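Local coordinates for protein glucose-resistance amylase regulator (PDB 4RK6) that binds glucose in a LacI-type sugar-binding core and probably represses transcription through a DNA-binding domain that recognises cis-regulatory sequences, at residues S178-Y183 with I205-D210; I37-E42 with I250-F255; S116-L121 with T154-A159. One frame throughout, in Å; residues are numbered along the deposited sequence.

Contact 1. Residues S178-Y183 with I205-D210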
loop_
_atom_site.group_PDB
_atom_site.type_symbol
_atom_site.label_atom_id
_atom_site.label_comp_id
_atom_site.label_asym_id
_atom_site.label_seq_id
_atom_site.Cartn_x
_atom_site.Cartn_y
_atom_site.Cartn_z
ATOM N N SER A 178 13.554 14.115 -9.782
ATOM C CA SER A 178 14.919 14.419 -9.372
ATOM C C SER A 178 15.863 14.462 -10.570
ATOM O O SER A 178 16.684 15.368 -10.696
ATOM C CB SER A 178 15.429 13.403 -8.339
ATOM O OG SER A 178 15.547 12.103 -8.896
ATOM N N VAL A 179 15.771 13.464 -11.435
ATOM C CA VAL A 179 16.737 13.326 -12.538
ATOM C C VAL A 179 16.233 13.883 -13.859
ATOM O O VAL A 179 16.927 13.792 -14.859
ATOM C CB VAL A 179 17.160 11.855 -12.742
ATOM C CG1 VAL A 179 18.003 11.408 -11.570
ATOM C CG2 VAL A 179 15.941 10.951 -12.919
ATOM N N THR A 180 15.043 14.464 -13.858
ATOM C CA THR A 180 14.489 15.100 -15.055
ATOM C C THR A 180 14.458 16.623 -14.888
ATOM O O THR A 180 14.992 17.341 -15.717
ATOM C CB THR A 180 13.087 14.550 -15.379
ATOM O OG1 THR A 180 12.261 14.625 -14.216
ATOM C CG2 THR A 180 13.179 13.105 -15.814
ATOM N N THR A 181 13.858 17.129 -13.820
ATOM C CA THR A 181 13.823 18.572 -13.640
ATOM C C THR A 181 14.810 19.059 -12.567
ATOM O O THR A 181 15.183 20.219 -12.559
ATOM C CB THR A 181 12.388 19.045 -13.363
ATOM O OG1 THR A 181 11.897 18.389 -12.198
ATOM C CG2 THR A 181 11.478 18.712 -14.543
ATOM N N GLY A 182 15.261 18.174 -11.685
ATOM C CA GLY A 182 16.227 18.532 -10.654
ATOM C C GLY A 182 17.664 18.586 -11.132
ATOM O O GLY A 182 18.472 19.415 -10.661
ATOM N N TYR A 183 18.000 17.653 -12.017
ATOM C CA TYR A 183 19.304 17.571 -12.666
ATOM C C TYR A 183 19.097 17.322 -14.154
ATOM O O TYR A 183 17.991 17.069 -14.603
ATOM C CB TYR A 183 20.161 16.450 -12.051
ATOM C CG TYR A 183 20.524 16.729 -10.621
ATOM C CD1 TYR A 183 21.661 17.475 -10.309
ATOM C CD2 TYR A 183 19.736 16.258 -9.570
ATOM C CE1 TYR A 183 21.991 17.762 -9.001
ATOM C CE2 TYR A 183 20.065 16.539 -8.252
ATOM C CZ TYR A 183 21.195 17.288 -7.976
ATOM O OH TYR A 183 21.537 17.568 -6.684
ATOM N N ILE A 205 13.938 4.707 -11.648
ATOM C CA ILE A 205 14.002 3.708 -12.710
ATOM C C ILE A 205 13.170 4.151 -13.916
ATOM O O ILE A 205 13.637 4.112 -15.068
ATOM C CB ILE A 205 13.506 2.339 -12.214
ATOM C CG1 ILE A 205 14.567 1.689 -11.327
ATOM C CG2 ILE A 205 13.142 1.442 -13.399
ATOM C CD1 ILE A 205 14.080 0.399 -10.701
ATOM N N ASN A 206 11.948 4.587 -13.655
ATOM C CA ASN A 206 11.065 4.974 -14.746
ATOM C C ASN A 206 11.541 6.227 -15.463
ATOM O O ASN A 206 11.386 6.310 -16.679
ATOM C CB ASN A 206 9.610 5.113 -14.276
ATOM C CG ASN A 206 8.933 3.770 -14.132
ATOM O OD1 ASN A 206 9.521 2.745 -14.446
ATOM N ND2 ASN A 206 7.706 3.763 -13.674
ATOM N N ALA A 207 12.089 7.197 -14.727
ATOM C CA ALA A 207 12.562 8.425 -15.371
ATOM C C ALA A 207 13.687 8.062 -16.319
ATOM O O ALA A 207 13.744 8.551 -17.456
ATOM C CB ALA A 207 13.024 9.446 -14.347
HETATM N N MSE A 208 14.576 7.174 -15.874
HETATM C CA MSE A 208 15.696 6.772 -16.747
HETATM C C MSE A 208 15.172 6.065 -17.972
HETATM O O MSE A 208 15.561 6.417 -19.119
HETATM C CB MSE A 208 16.738 5.899 -16.034
HETATM C CG MSE A 208 17.386 6.533 -14.796
HETATM SE SE MSE A 208 18.176 8.338 -15.081
HETATM C CE MSE A 208 19.722 7.642 -16.053
ATOM N N SER A 209 14.298 5.074 -17.769
ATOM C CA SER A 209 13.744 4.271 -18.891
ATOM C C SER A 209 12.990 5.118 -19.900
ATOM O O SER A 209 13.083 4.870 -21.101
ATOM C CB SER A 209 12.782 3.179 -18.391
ATOM O OG SER A 209 13.453 2.262 -17.570
ATOM N N ASP A 210 12.246 6.098 -19.401
ATOM C CA ASP A 210 11.413 6.966 -20.255
ATOM C C ASP A 210 12.249 7.941 -21.091
ATOM O O ASP A 210 11.724 8.557 -22.026
ATOM C CB ASP A 210 10.442 7.784 -19.405
ATOM C CG ASP A 210 9.296 6.954 -18.807
ATOM O OD1 ASP A 210 9.091 5.777 -19.186
ATOM O OD2 ASP A 210 8.543 7.544 -18.007
#

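Contact 2. Residues I37-E42 with I250-F255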
loop_
_atom_site.group_PDB
_atom_site.type_symbol
_atom_site.label_atom_id
_atom_site.label_comp_id
_atom_site.label_asym_id
_atom_site.label_seq_id
_atom_site.Cartn_x
_atom_site.Cartn_y
_atom_site.Cartn_z
ATOM N N ILE A 37 -2.610 -9.839 19.674
ATOM C CA ILE A 37 -3.509 -10.995 19.589
ATOM C C ILE A 37 -3.149 -12.032 20.658
ATOM O O ILE A 37 -4.011 -12.511 21.396
ATOM C CB ILE A 37 -3.517 -11.613 18.151
ATOM C CG1 ILE A 37 -4.953 -11.790 17.653
ATOM C CG2 ILE A 37 -2.735 -12.926 18.050
ATOM C CD1 ILE A 37 -5.640 -10.485 17.316
ATOM N N SER A 38 -1.864 -12.339 20.774
ATOM C CA SER A 38 -1.415 -13.387 21.667
ATOM C C SER A 38 -1.348 -12.938 23.129
ATOM O O SER A 38 -1.210 -13.774 24.012
ATOM C CB SER A 38 -0.060 -13.923 21.209
ATOM O OG SER A 38 0.873 -12.873 21.056
ATOM N N SER A 39 -1.446 -11.633 23.392
ATOM C CA SER A 39 -1.501 -11.135 24.764
ATOM C C SER A 39 -2.908 -10.759 25.217
ATOM O O SER A 39 -3.080 -10.259 26.328
ATOM C CB SER A 39 -0.574 -9.922 24.914
ATOM O OG SER A 39 -0.951 -8.898 24.009
ATOM N N GLY A 40 -3.919 -10.978 24.374
ATOM C CA GLY A 40 -5.301 -10.651 24.747
ATOM C C GLY A 40 -5.678 -9.176 24.688
ATOM O O GLY A 40 -6.610 -8.739 25.373
ATOM N N TYR A 41 -4.957 -8.410 23.873
ATOM C CA TYR A 41 -5.271 -7.003 23.627
ATOM C C TYR A 41 -5.914 -6.876 22.265
ATOM O O TYR A 41 -5.743 -7.724 21.389
ATOM C CB TYR A 41 -4.005 -6.136 23.609
ATOM C CG TYR A 41 -3.563 -5.660 24.961
ATOM C CD1 TYR A 41 -2.848 -6.494 25.808
ATOM C CD2 TYR A 41 -3.862 -4.381 25.395
ATOM C CE1 TYR A 41 -2.441 -6.057 27.060
ATOM C CE2 TYR A 41 -3.455 -3.931 26.636
ATOM C CZ TYR A 41 -2.754 -4.781 27.465
ATOM O OH TYR A 41 -2.346 -4.359 28.696
ATOM N N GLU A 42 -6.647 -5.798 22.108
ATOM C CA GLU A 42 -7.174 -5.408 20.823
ATOM C C GLU A 42 -6.472 -4.138 20.368
ATOM O O GLU A 42 -5.972 -3.377 21.179
ATOM C CB GLU A 42 -8.692 -5.229 20.883
ATOM C CG GLU A 42 -9.429 -6.439 20.319
ATOM C CD GLU A 42 -8.936 -6.801 18.925
ATOM O OE1 GLU A 42 -8.720 -8.007 18.663
ATOM O OE2 GLU A 42 -8.727 -5.865 18.110
ATOM N N ILE A 250 8.327 -5.879 18.871
ATOM C CA ILE A 250 9.197 -5.450 19.971
ATOM C C ILE A 250 8.608 -4.237 20.691
ATOM O O ILE A 250 8.655 -4.156 21.929
ATOM C CB ILE A 250 10.628 -5.225 19.463
ATOM C CG1 ILE A 250 11.234 -6.567 18.990
ATOM C CG2 ILE A 250 11.534 -4.597 20.511
ATOM C CD1 ILE A 250 11.397 -7.630 20.059
ATOM N N ALA A 251 8.019 -3.304 19.952
ATOM C CA ALA A 251 7.321 -2.186 20.608
ATOM C C ALA A 251 6.198 -2.685 21.545
ATOM O O ALA A 251 6.065 -2.240 22.685
ATOM C CB ALA A 251 6.761 -1.213 19.581
HETATM N N MSE A 252 5.406 -3.640 21.084
HETATM C CA MSE A 252 4.333 -4.177 21.910
HETATM C C MSE A 252 4.931 -4.941 23.071
HETATM O O MSE A 252 4.454 -4.830 24.212
HETATM C CB MSE A 252 3.378 -5.030 21.068
HETATM C CG MSE A 252 2.167 -5.514 21.854
HETATM SE SE MSE A 252 1.065 -4.103 22.633
HETATM C CE MSE A 252 -0.049 -5.201 23.840
ATOM N N GLN A 253 5.996 -5.683 22.821
ATOM C CA GLN A 253 6.636 -6.444 23.915
ATOM C C GLN A 253 7.213 -5.536 24.998
ATOM O O GLN A 253 7.177 -5.856 26.188
ATOM C CB GLN A 253 7.743 -7.359 23.394
ATOM C CG GLN A 253 8.065 -8.471 24.376
ATOM C CD GLN A 253 6.871 -9.368 24.597
ATOM O OE1 GLN A 253 6.202 -9.787 23.636
ATOM N NE2 GLN A 253 6.579 -9.671 25.856
ATOM N N LEU A 254 7.791 -4.419 24.577
ATOM C CA LEU A 254 8.284 -3.424 25.508
ATOM C C LEU A 254 7.164 -2.961 26.438
ATOM O O LEU A 254 7.348 -2.893 27.665
ATOM C CB LEU A 254 8.896 -2.253 24.743
ATOM C CG LEU A 254 9.687 -1.217 25.526
ATOM C CD1 LEU A 254 10.900 -1.878 26.155
ATOM C CD2 LEU A 254 10.114 -0.102 24.583
ATOM N N PHE A 255 5.988 -2.701 25.874
ATOM C CA PHE A 255 4.848 -2.277 26.680
ATOM C C PHE A 255 4.422 -3.389 27.628
ATOM O O PHE A 255 4.206 -3.153 28.841
ATOM C CB PHE A 255 3.672 -1.832 25.793
ATOM C CG PHE A 255 2.375 -1.681 26.540
ATOM C CD1 PHE A 255 2.228 -0.697 27.507
ATOM C CD2 PHE A 255 1.310 -2.526 26.295
ATOM C CE1 PHE A 255 1.052 -0.561 28.226
ATOM C CE2 PHE A 255 0.117 -2.388 26.995
ATOM C CZ PHE A 255 -0.017 -1.409 27.960
#

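Contact 3. Residues S116-L121 with T154-A159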
loop_
_atom_site.group_PDB
_atom_site.type_symbol
_atom_site.label_atom_id
_atom_site.label_comp_id
_atom_site.label_asym_id
_atom_site.label_seq_id
_atom_site.Cartn_x
_atom_site.Cartn_y
_atom_site.Cartn_z
ATOM N N SER A 116 25.951 1.784 5.894
ATOM C CA SER A 116 26.087 0.529 5.156
ATOM C C SER A 116 25.916 0.767 3.652
ATOM O O SER A 116 26.573 0.164 2.852
ATOM C CB SER A 116 25.107 -0.540 5.659
ATOM O OG SER A 116 23.773 -0.315 5.217
ATOM N N ILE A 117 25.023 1.664 3.274
ATOM C CA ILE A 117 24.765 1.883 1.853
ATOM C C ILE A 117 25.928 2.637 1.222
ATOM O O ILE A 117 26.389 2.291 0.163
ATOM C CB ILE A 117 23.456 2.673 1.620
ATOM C CG1 ILE A 117 22.255 1.882 2.157
ATOM C CG2 ILE A 117 23.311 3.013 0.147
ATOM C CD1 ILE A 117 20.977 2.696 2.226
ATOM N N VAL A 118 26.396 3.680 1.902
ATOM C CA VAL A 118 27.500 4.476 1.403
ATOM C C VAL A 118 28.747 3.608 1.308
ATOM O O VAL A 118 29.462 3.645 0.318
ATOM C CB VAL A 118 27.733 5.693 2.323
ATOM C CG1 VAL A 118 29.062 6.363 2.006
ATOM C CG2 VAL A 118 26.604 6.678 2.198
ATOM N N ASP A 119 28.995 2.789 2.328
ATOM C CA ASP A 119 30.151 1.895 2.297
ATOM C C ASP A 119 30.140 0.947 1.084
ATOM O O ASP A 119 31.148 0.754 0.398
ATOM C CB ASP A 119 30.224 1.088 3.586
ATOM C CG ASP A 119 31.623 0.641 3.894
ATOM O OD1 ASP A 119 32.516 1.502 4.044
ATOM O OD2 ASP A 119 31.832 -0.576 3.961
ATOM N N TYR A 120 28.976 0.368 0.830
ATOM C CA TYR A 120 28.784 -0.516 -0.306
ATOM C C TYR A 120 28.976 0.215 -1.625
ATOM O O TYR A 120 29.681 -0.264 -2.514
ATOM C CB TYR A 120 27.377 -1.151 -0.242
ATOM C CG TYR A 120 27.043 -1.961 -1.443
ATOM C CD1 TYR A 120 27.797 -3.075 -1.777
ATOM C CD2 TYR A 120 25.986 -1.616 -2.260
ATOM C CE1 TYR A 120 27.496 -3.837 -2.902
ATOM C CE2 TYR A 120 25.680 -2.364 -3.379
ATOM C CZ TYR A 120 26.421 -3.457 -3.703
ATOM O OH TYR A 120 26.072 -4.170 -4.830
ATOM N N LEU A 121 28.350 1.375 -1.781
ATOM C CA LEU A 121 28.465 2.093 -3.042
ATOM C C LEU A 121 29.911 2.519 -3.332
ATOM O O LEU A 121 30.361 2.420 -4.464
ATOM C CB LEU A 121 27.548 3.312 -3.073
ATOM C CG LEU A 121 26.051 2.973 -3.242
ATOM C CD1 LEU A 121 25.195 4.222 -3.138
ATOM C CD2 LEU A 121 25.781 2.262 -4.543
ATOM N N THR A 154 31.408 12.190 4.276
ATOM C CA THR A 154 32.602 12.878 4.774
ATOM C C THR A 154 33.486 11.962 5.643
ATOM O O THR A 154 34.707 12.071 5.561
ATOM C CB THR A 154 32.246 14.203 5.480
ATOM O OG1 THR A 154 31.373 13.962 6.576
ATOM C CG2 THR A 154 31.562 15.154 4.535
ATOM N N ASP A 155 32.894 11.036 6.417
ATOM C CA ASP A 155 33.666 9.996 7.155
ATOM C C ASP A 155 34.528 9.140 6.211
ATOM O O ASP A 155 35.571 8.621 6.606
ATOM C CB ASP A 155 32.749 9.032 7.919
ATOM C CG ASP A 155 32.135 9.627 9.191
ATOM O OD1 ASP A 155 32.573 10.667 9.705
ATOM O OD2 ASP A 155 31.183 9.009 9.701
ATOM N N HIS A 156 34.067 8.975 4.971
ATOM C CA HIS A 156 34.769 8.217 3.924
ATOM C C HIS A 156 35.716 9.093 3.084
ATOM O O HIS A 156 36.183 8.682 2.010
ATOM C CB HIS A 156 33.733 7.531 2.999
ATOM C CG HIS A 156 33.108 6.302 3.584
ATOM N ND1 HIS A 156 32.029 6.342 4.443
ATOM C CD2 HIS A 156 33.404 4.990 3.412
ATOM C CE1 HIS A 156 31.690 5.107 4.780
ATOM N NE2 HIS A 156 32.515 4.270 4.174
ATOM N N ASN A 157 35.996 10.296 3.580
ATOM C CA ASN A 157 36.914 11.237 2.941
ATOM C C ASN A 157 36.472 11.723 1.575
ATOM O O ASN A 157 37.289 12.065 0.733
ATOM C CB ASN A 157 38.335 10.659 2.890
ATOM C CG ASN A 157 38.832 10.264 4.262
ATOM O OD1 ASN A 157 38.649 11.004 5.238
ATOM N ND2 ASN A 157 39.439 9.089 4.357
ATOM N N LEU A 158 35.163 11.808 1.375
ATOM C CA LEU A 158 34.633 12.481 0.195
ATOM C C LEU A 158 34.260 13.900 0.586
ATOM O O LEU A 158 34.202 14.239 1.768
ATOM C CB LEU A 158 33.437 11.707 -0.386
ATOM C CG LEU A 158 33.814 10.290 -0.834
ATOM C CD1 LEU A 158 32.589 9.573 -1.409
ATOM C CD2 LEU A 158 34.966 10.288 -1.835
ATOM N N ALA A 159 34.016 14.724 -0.416
ATOM C CA ALA A 159 33.878 16.155 -0.211
ATOM C C ALA A 159 32.507 16.617 -0.642
ATOM O O ALA A 159 31.762 15.883 -1.306
ATOM C CB ALA A 159 34.959 16.887 -0.994
#

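Contact 1. Residues S178-Y183 with I205-D210
V179 meets A207 and M208, and T180 meets A207, through methyl groups and one selenium atom; no ring, amide or carboxylate presents a face or an edge across this interface. Its centre is the pair of V179 CG2 and A207 CB, 3.6 Å apart. With CG1 of V179 anti to the carbonyl carbon (chi1 -69°), CG2 falls between the backbone N and the carbonyl carbon and meets the alanine. The same CB also receives the methyl of T180, with CG2 at 3.9 Å, so that A207 is touched by two successive residues of the facing segment. M208, a selenomethionine, folds back at its second and third torsions and lays SE 4.1 Å from V179 CG2, crossing the valine at about a right angle. The T180 hydroxyl is hydrogen-bonded to the carbonyl O of Y176. Nearby, D210 forms a salt bridge with R234 of the second subunit. The axis of the weakly bonded segment 178-182, which includes a pi-type turn, passes 9.6 Å from that of 205-210 at 67°. V179 also rests on L204 and A207 on Y176, extending the apolar seam between helices 172-182 and 198-210, and beyond it S178 packs on strand 163-166.

Contact 2. Residues I37-E42 with I250-F255
M252 reaches Y41 because its chain, with CG anti to the backbone N, bends sharply at the next bond (chi2 58°) and then runs out to the methyl CE. F255, one turn further along the same helix, also has CG anti to its N (chi1 167°), which swings its ring to the same tyrosine. Y41 follows the Schellman motif that ends helix 24-39, where G40 adopts a positive phi and turns the chain into strand 42-48 of the periplasmic-binding-protein-like fold. Selenomethionine M252 sets CE over one face of the Y41 ring, 3.9 Å from the centroid and displaced toward the CG-CD1 side, a CH-pi contact in which CE and CD1 are 3.7 Å apart. F255 turns an edge toward the tyrosine face in an offset edge-to-face pair, with centroids separated by 5.8 Å and planes at 79°. S39 joins on the helix side: its OG lies 3.8 Å from M252 CE, and the hydroxyl turns back to its own helix, bonding chiefly to T35 O with T36 O also within bonding distance.

Helix 244-257 thus packs against the C-terminal end of helix 24-39. V13 of strand 12-18 touches Y41, M252 and F255 alike, and F255 continues onto S91 and I93 of strand 91-95, so the cluster joins the two helices to strands 12-18 and 91-95. At its far end the phenol oxygen of Y41 is 3.6 Å from CE2 of F255 and 3.8 Å from CZ.

Contact 3. Residues S116-L121 with T154-A159
H156 donates NE2-H to D119 OD1 over 2.8 Å in an almost straight bond, with an angle of 168° at the hydrogen. The oxygen sits at the imidazole edge, nearly in the ring plane, and accepts through its anti lone pair, the one directed away from OD2. Carboxylate and ring are not coplanar; their planes differ by 50°. D119 carries CG anti to its backbone N (chi1 -155°), which brings the carboxylate round to the histidine. V118 supplies the second contact, a CH-pi interaction: its CG1 lies over one face of the imidazole, 4.2 Å from the ring centroid, with ND1 as the nearest atom at 3.8 Å.

In the next shell, ND1 of H156 is hydrogen-bonded to the carbonyl O of S152. That bond, together with the one to D119, fixes the rotation of the ring; both nitrogens face acceptors, which would be consistent with a doubly protonated ring. N115 and I122 of helix 110-123 also touch the histidine, while V118 reaches F149 and M153 as well as I194 of strand 192-195. H156 stands where helix 144-155 ends in a Schellman motif: N157, with positive phi, is the C-prime residue, with L158 N bonded to M153 O and N157 N to T154 O. A His-carboxylate hydrogen bond here joins a helix terminus to the flank of a neighbouring helix in the periplasmic-binding-protein-like fold.

Overall arrangement
From the N terminus, contact 2 opens first, at the end of helix 24-39, and closes only when helix 244-257 returns beside it, more than two hundred residues later. It ties the helix end that leads into strand 42-48 to a helix near the C terminus. Both other contacts are nested inside that long loop. Contact 3 closes before contact 1 opens, so these two run in series without crossing, their centres about 24 Å apart. Each joins successive helices, 110-123 with 144-155 and 172-182 with 198-210, on the opposite side of the chain's centre from contact 2, whose centre is about 43 Å from that of contact 1. Contacts 1 and 2 also touch the second subunit.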